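Long-range contact in DCN1-like protein 3 (Homo sapiens, PDB 4GBA), which contributes to cullin neddylation by transferring NEDD8 from N-terminally acetylated E2 enzymes to cullin-RBX complexes, and can also inhibit it at the cell membrane: residues L35-W49 against I76-A90. Numbering follows the deposited sequence.
Sequences LCVDPTEFRVLLLAW and IDGICARFPSLLTEA
In the N-terminal half of the helical DCUN1 domain, helix 76-89 lies almost square across helix 42-49, the two axes 84° apart, and Phe83 fills the angle between them. The aliphatic chain of Arg43 runs over one face of that ring: its CD sits 4.0 Å from the centroid in a CH-pi contact, while Arg43 CB comes down over Phe83 CE1 at 3.7 Å. Extended from CG to NE, the arginine carries its guanidinium past the ring, the two planes 23° apart, until Arg43 NE is 3.9 Å from Leu87 CD1. The opposite face of Phe83 is covered by the carbonyl oxygen of Ile79, one turn earlier. Leu35 CD1 reaches the ring at its edge, and Leu47 CD1 approaches from an oblique direction. An alanine in place of Phe83 would probably leave the Arg43 chain without its flat support and open a gap beside Leu35 and Leu47, under the Arg43 chain. Toward the start of helix 76-89, Leu35 CD2 packs 3.8 Å from Ile79 CG2 and also touches Cys80 SG. At the other end, Leu46 straddles the C-terminal part of the segment, with CD1 against the Leu86 carbonyl and CD2 3.7 Å from Ala90 CB. Phe42 stands with CG anti to the backbone N (chi1 -176°), which brings its ring edge to Leu87, CD2 to CD2 at 3.7 Å. Trp49 CZ3 touches Ala90 CB, and Trp49 NE1 donates a hydrogen bond to Asp98 of helix 93-107. Val44 and Ala48 of helix 42-49 meanwhile pack on the modified side chain of the bound acetylated E2 peptide. This is the near-perpendicular apolar helix packing of the DCUN1 fold, behind its E2-peptide groove.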
ATOM      1  N   LEU A  35      12.358  -2.248  14.787  1.00 34.87           N
ATOM      2  CA  LEU A  35      12.899  -2.434  13.441  1.00 31.81           C
ATOM      3  C   LEU A  35      13.629  -1.195  12.928  1.00 32.84           C
ATOM      4  O   LEU A  35      14.274  -1.249  11.885  1.00 30.16           O
ATOM      5  CB  LEU A  35      11.785  -2.806  12.472  1.00 29.08           C
ATOM      6  CG  LEU A  35      11.080  -4.139  12.705  1.00 33.18           C
ATOM      7  CD1 LEU A  35       9.846  -4.209  11.837  1.00 32.78           C
ATOM      8  CD2 LEU A  35      12.008  -5.317  12.416  1.00 32.57           C
ATOM      9  N   CYS A  36      13.495  -0.072  13.643  1.00 33.81           N
ATOM     10  CA  CYS A  36      14.128   1.180  13.241  1.00 28.79           C
ATOM     11  C   CYS A  36      13.595   1.652  11.913  1.00 30.87           C
ATOM     12  O   CYS A  36      14.340   2.108  11.038  1.00 31.21           O
ATOM     13  CB  CYS A  36      15.638   0.999  13.159  1.00 33.17           C
ATOM     14  SG  CYS A  36      16.338   0.808  14.793  1.00 38.94           S
ATOM     15  N   VAL A  37      12.280   1.559  11.787  1.00 31.35           N
ATOM     16  CA  VAL A  37      11.601   1.804  10.531  1.00 33.10           C
ATOM     17  C   VAL A  37      10.434   2.761  10.797  1.00 33.45           C
ATOM     18  O   VAL A  37       9.724   2.617  11.794  1.00 32.42           O
ATOM     19  CB  VAL A  37      11.143   0.425   9.927  1.00 32.02           C
ATOM     20  CG1 VAL A  37       9.668   0.372   9.657  1.00 31.23           C
ATOM     21  CG2 VAL A  37      11.964   0.077   8.691  1.00 36.29           C
ATOM     22  N   ASP A  38      10.249   3.761   9.942  1.00 33.11           N
ATOM     23  CA  ASP A  38       9.054   4.587  10.055  1.00 32.79           C
ATOM     24  C   ASP A  38       7.867   3.675   9.741  1.00 31.96           C
ATOM     25  O   ASP A  38       7.906   2.943   8.763  1.00 31.74           O
ATOM     26  CB  ASP A  38       9.115   5.793   9.105  1.00 31.32           C
ATOM     27  CG  ASP A  38       7.882   6.698   9.217  1.00 35.46           C
ATOM     28  OD1 ASP A  38       8.032   7.933   9.410  1.00 34.62           O
ATOM     29  OD2 ASP A  38       6.754   6.174   9.096  1.00 34.77           O
ATOM     30  N   PRO A  39       6.805   3.726  10.568  1.00 31.44           N
ATOM     31  CA  PRO A  39       5.650   2.827  10.440  1.00 30.56           C
ATOM     32  C   PRO A  39       4.928   2.911   9.089  1.00 33.44           C
ATOM     33  O   PRO A  39       4.275   1.948   8.692  1.00 35.59           O
ATOM     34  CB  PRO A  39       4.712   3.286  11.562  1.00 30.73           C
ATOM     35  CG  PRO A  39       5.572   4.016  12.525  1.00 29.33           C
ATOM     36  CD  PRO A  39       6.653   4.663  11.697  1.00 31.52           C
ATOM     37  N   THR A  40       5.036   4.043   8.401  0.93 34.18           N
ATOM     38  CA  THR A  40       4.324   4.249   7.143  1.00 33.08           C
ATOM     39  C   THR A  40       5.196   3.960   5.919  1.00 34.73           C
ATOM     40  O   THR A  40       4.730   4.058   4.776  1.00 35.45           O
ATOM     41  CB  THR A  40       3.795   5.711   7.018  1.00 31.82           C
ATOM     42  OG1 THR A  40       4.904   6.620   6.969  1.00 34.79           O
ATOM     43  CG2 THR A  40       2.918   6.058   8.181  1.00 32.29           C
ATOM     44  N   GLU A  41       6.457   3.608   6.142  1.00 31.29           N
ATOM     45  CA  GLU A  41       7.376   3.436   5.018  1.00 35.24           C
ATOM     46  C   GLU A  41       7.220   2.104   4.245  1.00 29.98           C
ATOM     47  O   GLU A  41       6.566   1.165   4.703  1.00 30.20           O
ATOM     48  CB  GLU A  41       8.822   3.663   5.462  1.00 34.32           C
ATOM     49  CG  GLU A  41       9.463   2.480   6.166  1.00 30.57           C
ATOM     50  CD  GLU A  41      10.944   2.385   5.843  1.00 39.38           C
ATOM     51  OE1 GLU A  41      11.752   2.900   6.641  1.00 40.24           O
ATOM     52  OE2 GLU A  41      11.292   1.819   4.775  1.00 45.54           O
ATOM     53  N   PHE A  42       7.818   2.058   3.059  1.00 31.77           N
ATOM     54  CA  PHE A  42       7.635   0.970   2.088  1.00 32.69           C
ATOM     55  C   PHE A  42       7.937  -0.448   2.623  1.00 33.16           C
ATOM     56  O   PHE A  42       7.186  -1.388   2.360  1.00 32.74           O
ATOM     57  CB  PHE A  42       8.458   1.292   0.828  1.00 31.57           C
ATOM     58  CG  PHE A  42       8.287   0.306  -0.299  1.00 36.12           C
ATOM     59  CD1 PHE A  42       7.031   0.070  -0.858  1.00 31.91           C
ATOM     60  CD2 PHE A  42       9.398  -0.362  -0.830  1.00 36.54           C
ATOM     61  CE1 PHE A  42       6.877  -0.836  -1.921  1.00 34.10           C
ATOM     62  CE2 PHE A  42       9.257  -1.266  -1.888  1.00 32.37           C
ATOM     63  CZ  PHE A  42       7.987  -1.504  -2.434  1.00 33.62           C
ATOM     64  N   ARG A  43       9.027  -0.603   3.372  1.00 33.79           N
ATOM     65  CA  ARG A  43       9.363  -1.904   3.953  1.00 31.94           C
ATOM     66  C   ARG A  43       8.274  -2.448   4.851  1.00 31.27           C
ATOM     67  O   ARG A  43       8.124  -3.661   4.976  0.89 30.36           O
ATOM     68  CB  ARG A  43      10.640  -1.829   4.768  1.00 34.29           C
ATOM     69  CG  ARG A  43      11.889  -1.909   3.958  1.00 38.14           C
ATOM     70  CD  ARG A  43      13.000  -1.263   4.730  1.00 46.19           C
ATOM     71  NE  ARG A  43      14.090  -0.885   3.852  1.00 54.00           N
ATOM     72  CZ  ARG A  43      15.242  -0.401   4.288  1.00 56.28           C
ATOM     73  NH1 ARG A  43      15.422  -0.247   5.596  1.00 50.83           N
ATOM     74  NH2 ARG A  43      16.203  -0.085   3.418  1.00 58.61           N
ATOM     75  N   VAL A  44       7.536  -1.547   5.497  1.00 33.12           N
ATOM     76  CA  VAL A  44       6.449  -1.948   6.386  1.00 31.93           C
ATOM     77  C   VAL A  44       5.262  -2.462   5.574  1.00 31.39           C
ATOM     78  O   VAL A  44       4.635  -3.462   5.943  1.00 29.08           O
ATOM     79  CB  VAL A  44       6.040  -0.803   7.349  1.00 31.86           C
ATOM     80  CG1 VAL A  44       4.840  -1.211   8.192  1.00 25.80           C
ATOM     81  CG2 VAL A  44       7.242  -0.420   8.241  1.00 29.00           C
ATOM     82  N   LEU A  45       4.969  -1.790   4.461  1.00 30.41           N
ATOM     83  CA  LEU A  45       4.022  -2.333   3.489  1.00 33.58           C
ATOM     84  C   LEU A  45       4.481  -3.741   3.021  1.00 32.25           C
ATOM     85  O   LEU A  45       3.677  -4.681   2.979  1.00 32.02           O
ATOM     86  CB  LEU A  45       3.843  -1.375   2.301  1.00 31.41           C
ATOM     87  CG  LEU A  45       2.956  -1.863   1.146  1.00 36.01           C
ATOM     88  CD1 LEU A  45       1.466  -1.918   1.555  1.00 28.25           C
ATOM     89  CD2 LEU A  45       3.163  -1.001  -0.106  1.00 29.92           C
ATOM     90  N   LEU A  46       5.768  -3.900   2.707  1.00 31.41           N
ATOM     91  CA  LEU A  46       6.294  -5.221   2.292  1.00 32.62           C
ATOM     92  C   LEU A  46       6.106  -6.284   3.375  1.00 32.11           C
ATOM     93  O   LEU A  46       5.699  -7.402   3.089  1.00 31.31           O
ATOM     94  CB  LEU A  46       7.767  -5.142   1.904  1.00 29.60           C
ATOM     95  CG  LEU A  46       8.104  -4.280   0.694  1.00 32.36           C
ATOM     96  CD1 LEU A  46       9.574  -4.455   0.286  1.00 35.88           C
ATOM     97  CD2 LEU A  46       7.192  -4.635  -0.448  1.00 32.65           C
ATOM     98  N   LEU A  47       6.392  -5.919   4.619  1.00 31.02           N
ATOM     99  CA  LEU A  47       6.180  -6.805   5.758  1.00 28.11           C
ATOM    100  C   LEU A  47       4.724  -7.234   5.858  1.00 29.67           C
ATOM    101  O   LEU A  47       4.438  -8.425   5.938  1.00 34.66           O
ATOM    102  CB  LEU A  47       6.607  -6.106   7.051  1.00 28.32           C
ATOM    103  CG  LEU A  47       7.392  -6.867   8.115  1.00 36.66           C
ATOM    104  CD1 LEU A  47       8.459  -7.793   7.490  1.00 30.42           C
ATOM    105  CD2 LEU A  47       8.025  -5.878   9.121  1.00 33.51           C
ATOM    106  N   ALA A  48       3.804  -6.266   5.860  1.00 29.37           N
ATOM    107  CA  ALA A  48       2.376  -6.555   5.920  1.00 28.06           C
ATOM    108  C   ALA A  48       1.969  -7.470   4.757  1.00 31.97           C
ATOM    109  O   ALA A  48       1.166  -8.385   4.923  1.00 30.96           O
ATOM    110  CB  ALA A  48       1.551  -5.247   5.897  1.00 28.27           C
ATOM    111  N   TRP A  49       2.526  -7.200   3.579  1.00 30.69           N
ATOM    112  CA  TRP A  49       2.311  -8.039   2.411  1.00 32.64           C
ATOM    113  C   TRP A  49       2.753  -9.492   2.689  1.00 33.75           C
ATOM    114  O   TRP A  49       1.945 -10.417   2.607  1.00 29.89           O
ATOM    115  CB  TRP A  49       3.041  -7.429   1.204  1.00 31.95           C
ATOM    116  CG  TRP A  49       3.113  -8.316  -0.038  1.00 36.17           C
ATOM    117  CD1 TRP A  49       2.073  -8.930  -0.674  1.00 32.17           C
ATOM    118  CD2 TRP A  49       4.294  -8.637  -0.797  1.00 34.00           C
ATOM    119  NE1 TRP A  49       2.526  -9.613  -1.780  1.00 31.18           N
ATOM    120  CE2 TRP A  49       3.883  -9.455  -1.877  1.00 36.92           C
ATOM    121  CE3 TRP A  49       5.654  -8.318  -0.664  1.00 32.49           C
ATOM    122  CZ2 TRP A  49       4.788  -9.964  -2.820  1.00 37.62           C
ATOM    123  CZ3 TRP A  49       6.557  -8.821  -1.602  1.00 39.29           C
ATOM    124  CH2 TRP A  49       6.116  -9.638  -2.666  1.00 42.07           C
ATOM    125  N   ILE A  76      13.956  -9.551  15.738  1.00 33.13           N
ATOM    126  CA  ILE A  76      14.015  -8.214  15.164  1.00 32.68           C
ATOM    127  C   ILE A  76      15.186  -8.080  14.189  1.00 35.67           C
ATOM    128  O   ILE A  76      15.040  -7.543  13.076  1.00 33.41           O
ATOM    129  CB  ILE A  76      14.140  -7.139  16.278  1.00 32.17           C
ATOM    130  CG1 ILE A  76      12.830  -7.022  17.053  1.00 31.08           C
ATOM    131  CG2 ILE A  76      14.522  -5.798  15.686  1.00 32.07           C
ATOM    132  CD1 ILE A  76      11.646  -6.562  16.181  1.00 33.74           C
ATOM    133  N   ASP A  77      16.351  -8.575  14.606  1.00 34.44           N
ATOM    134  CA  ASP A  77      17.540  -8.529  13.761  1.00 35.18           C
ATOM    135  C   ASP A  77      17.427  -9.420  12.532  1.00 35.00           C
ATOM    136  O   ASP A  77      17.947  -9.083  11.471  1.00 36.82           O
ATOM    137  CB  ASP A  77      18.800  -8.864  14.564  1.00 41.30           C
ATOM    138  CG  ASP A  77      19.459  -7.622  15.154  1.00 44.01           C
ATOM    139  OD1 ASP A  77      18.764  -6.599  15.363  1.00 48.05           O
ATOM    140  OD2 ASP A  77      20.677  -7.668  15.396  1.00 50.33           O
ATOM    141  N   GLY A  78      16.732 -10.543  12.675  1.00 32.44           N
ATOM    142  CA  GLY A  78      16.512 -11.442  11.558  1.00 34.97           C
ATOM    143  C   GLY A  78      15.615 -10.819  10.506  0.73 34.67           C
ATOM    144  O   GLY A  78      15.888 -10.926   9.315  1.00 35.27           O
ATOM    145  N   ILE A  79      14.536 -10.174  10.946  1.00 33.80           N
ATOM    146  CA  ILE A  79      13.640  -9.475  10.033  1.00 28.60           C
ATOM    147  C   ILE A  79      14.377  -8.381   9.266  1.00 33.75           C
ATOM    148  O   ILE A  79      14.286  -8.312   8.043  1.00 34.33           O
ATOM    149  CB  ILE A  79      12.407  -8.888  10.767  1.00 32.96           C
ATOM    150  CG1 ILE A  79      11.556 -10.015  11.348  1.00 29.92           C
ATOM    151  CG2 ILE A  79      11.564  -8.055   9.805  1.00 31.88           C
ATOM    152  CD1 ILE A  79      10.693  -9.633  12.484  1.00 28.59           C
ATOM    153  N   CYS A  80      15.122  -7.534   9.976  1.00 32.75           N
ATOM    154  CA  CYS A  80      15.856  -6.453   9.313  1.00 36.17           C
ATOM    155  C   CYS A  80      16.794  -6.991   8.243  1.00 35.82           C
ATOM    156  O   CYS A  80      16.927  -6.398   7.178  1.00 38.46           O
ATOM    157  CB  CYS A  80      16.636  -5.588  10.317  1.00 36.42           C
ATOM    158  SG  CYS A  80      15.577  -4.684  11.467  1.00 42.08           S
ATOM    159  N   ALA A  81      17.435  -8.119   8.527  1.00 32.63           N
ATOM    160  CA  ALA A  81      18.364  -8.724   7.582  1.00 34.03           C
ATOM    161  C   ALA A  81      17.680  -9.153   6.272  1.00 36.70           C
ATOM    162  O   ALA A  81      18.330  -9.218   5.223  1.00 35.12           O
ATOM    163  CB  ALA A  81      19.070  -9.902   8.226  1.00 36.47           C
ATOM    164  N   ARG A  82      16.375  -9.436   6.333  1.00 33.14           N
ATOM    165  CA  ARG A  82      15.628  -9.861   5.150  1.00 35.63           C
ATOM    166  C   ARG A  82      15.224  -8.698   4.255  1.00 39.05           C
ATOM    167  O   ARG A  82      14.931  -8.903   3.075  1.00 40.85           O
ATOM    168  CB  ARG A  82      14.369 -10.643   5.533  1.00 31.42           C
ATOM    169  CG  ARG A  82      14.619 -11.870   6.394  1.00 33.06           C
ATOM    170  CD  ARG A  82      15.677 -12.790   5.806  1.00 29.81           C
ATOM    171  NE  ARG A  82      15.802 -14.006   6.608  1.00 32.10           N
ATOM    172  CZ  ARG A  82      16.821 -14.858   6.538  1.00 31.10           C
ATOM    173  NH1 ARG A  82      17.832 -14.645   5.698  1.00 27.47           N
ATOM    174  NH2 ARG A  82      16.829 -15.919   7.325  1.00 31.87           N
ATOM    175  N   PHE A  83      15.199  -7.488   4.816  1.00 38.86           N
ATOM    176  CA  PHE A  83      14.659  -6.326   4.109  1.00 34.97           C
ATOM    177  C   PHE A  83      15.200  -6.184   2.697  1.00 36.77           C
ATOM    178  O   PHE A  83      14.430  -6.129   1.754  1.00 41.62           O
ATOM    179  CB  PHE A  83      14.877  -5.044   4.908  1.00 38.69           C
ATOM    180  CG  PHE A  83      13.816  -4.793   5.948  1.00 41.87           C
ATOM    181  CD1 PHE A  83      12.497  -5.176   5.719  1.00 37.89           C
ATOM    182  CD2 PHE A  83      14.126  -4.168   7.148  1.00 39.24           C
ATOM    183  CE1 PHE A  83      11.509  -4.937   6.668  1.00 35.43           C
ATOM    184  CE2 PHE A  83      13.141  -3.935   8.103  1.00 38.03           C
ATOM    185  CZ  PHE A  83      11.830  -4.328   7.862  1.00 32.69           C
ATOM    186  N   PRO A  84      16.529  -6.162   2.538  0.91 40.06           N
ATOM    187  CA  PRO A  84      17.092  -5.981   1.190  1.00 39.53           C
ATOM    188  C   PRO A  84      16.566  -7.004   0.172  0.88 39.89           C
ATOM    189  O   PRO A  84      16.338  -6.655  -0.986  1.00 39.69           O
ATOM    190  CB  PRO A  84      18.599  -6.160   1.411  1.00 36.23           C
ATOM    191  CG  PRO A  84      18.810  -5.815   2.873  1.00 36.93           C
ATOM    192  CD  PRO A  84      17.571  -6.293   3.574  1.00 36.93           C
ATOM    193  N   SER A  85      16.366  -8.247   0.597  1.00 38.89           N
ATOM    194  CA  SER A  85      15.874  -9.270  -0.318  1.00 40.26           C
ATOM    195  C   SER A  85      14.342  -9.171  -0.512  1.00 42.41           C
ATOM    196  O   SER A  85      13.799  -9.606  -1.536  0.92 41.84           O
ATOM    197  CB  SER A  85      16.308 -10.667   0.151  1.00 37.50           C
ATOM    198  OG  SER A  85      15.319 -11.271   0.974  0.75 38.52           O
ATOM    199  N   LEU A  86      13.652  -8.603   0.476  1.00 41.30           N
ATOM    200  CA  LEU A  86      12.236  -8.277   0.329  1.00 41.58           C
ATOM    201  C   LEU A  86      12.084  -7.190  -0.722  1.00 41.69           C
ATOM    202  O   LEU A  86      11.219  -7.280  -1.598  1.00 39.66           O
ATOM    203  CB  LEU A  86      11.638  -7.808   1.652  1.00 38.62           C
ATOM    204  CG  LEU A  86      11.113  -8.932   2.542  1.00 46.68           C
ATOM    205  CD1 LEU A  86      10.584  -8.387   3.863  1.00 41.92           C
ATOM    206  CD2 LEU A  86      10.034  -9.740   1.815  1.00 41.35           C
ATOM    207  N   LEU A  87      12.940  -6.175  -0.637  1.00 37.52           N
ATOM    208  CA  LEU A  87      12.930  -5.088  -1.608  1.00 40.71           C
ATOM    209  C   LEU A  87      13.143  -5.645  -3.015  1.00 42.88           C
ATOM    210  O   LEU A  87      12.456  -5.261  -3.960  1.00 41.10           O
ATOM    211  CB  LEU A  87      14.003  -4.041  -1.275  1.00 34.24           C
ATOM    212  CG  LEU A  87      13.749  -3.128  -0.063  1.00 39.46           C
ATOM    213  CD1 LEU A  87      15.030  -2.438   0.385  1.00 35.67           C
ATOM    214  CD2 LEU A  87      12.681  -2.101  -0.375  1.00 38.16           C
ATOM    215  N   THR A  88      14.102  -6.556  -3.140  1.00 42.19           N
ATOM    216  CA  THR A  88      14.399  -7.186  -4.420  1.00 41.62           C
ATOM    217  C   THR A  88      13.227  -8.006  -4.922  1.00 38.41           C
ATOM    218  O   THR A  88      12.854  -7.911  -6.089  1.00 42.42           O
ATOM    219  CB  THR A  88      15.666  -8.064  -4.325  1.00 43.38           C
ATOM    220  OG1 THR A  88      16.810  -7.210  -4.302  1.00 45.40           O
ATOM    221  CG2 THR A  88      15.782  -8.992  -5.519  1.00 42.48           C
ATOM    222  N   GLU A  89      12.646  -8.806  -4.036  1.00 39.71           N
ATOM    223  CA  GLU A  89      11.480  -9.625  -4.377  1.00 42.44           C
ATOM    224  C   GLU A  89      10.356  -8.775  -4.970  1.00 44.51           C
ATOM    225  O   GLU A  89       9.774  -9.124  -5.999  1.00 45.47           O
ATOM    226  CB  GLU A  89      10.975 -10.332  -3.124  1.00 41.96           C
ATOM    227  CG  GLU A  89      10.020 -11.483  -3.357  1.00 40.22           C
ATOM    228  CD  GLU A  89       9.710 -12.226  -2.065  1.00 46.26           C
ATOM    229  OE1 GLU A  89      10.440 -12.029  -1.068  1.00 49.52           O
ATOM    230  OE2 GLU A  89       8.737 -13.005  -2.032  1.00 48.51           O
ATOM    231  N   ALA A  90      10.067  -7.650  -4.316  1.00 41.81           N
ATOM    232  CA  ALA A  90       8.958  -6.777  -4.702  1.00 39.88           C
ATOM    233  C   ALA A  90       9.175  -6.095  -6.049  1.00 43.07           C
ATOM    234  O   ALA A  90       8.263  -5.472  -6.583  1.00 43.84           O
ATOM    235  CB  ALA A  90       8.696  -5.739  -3.620  1.00 41.16           C
TER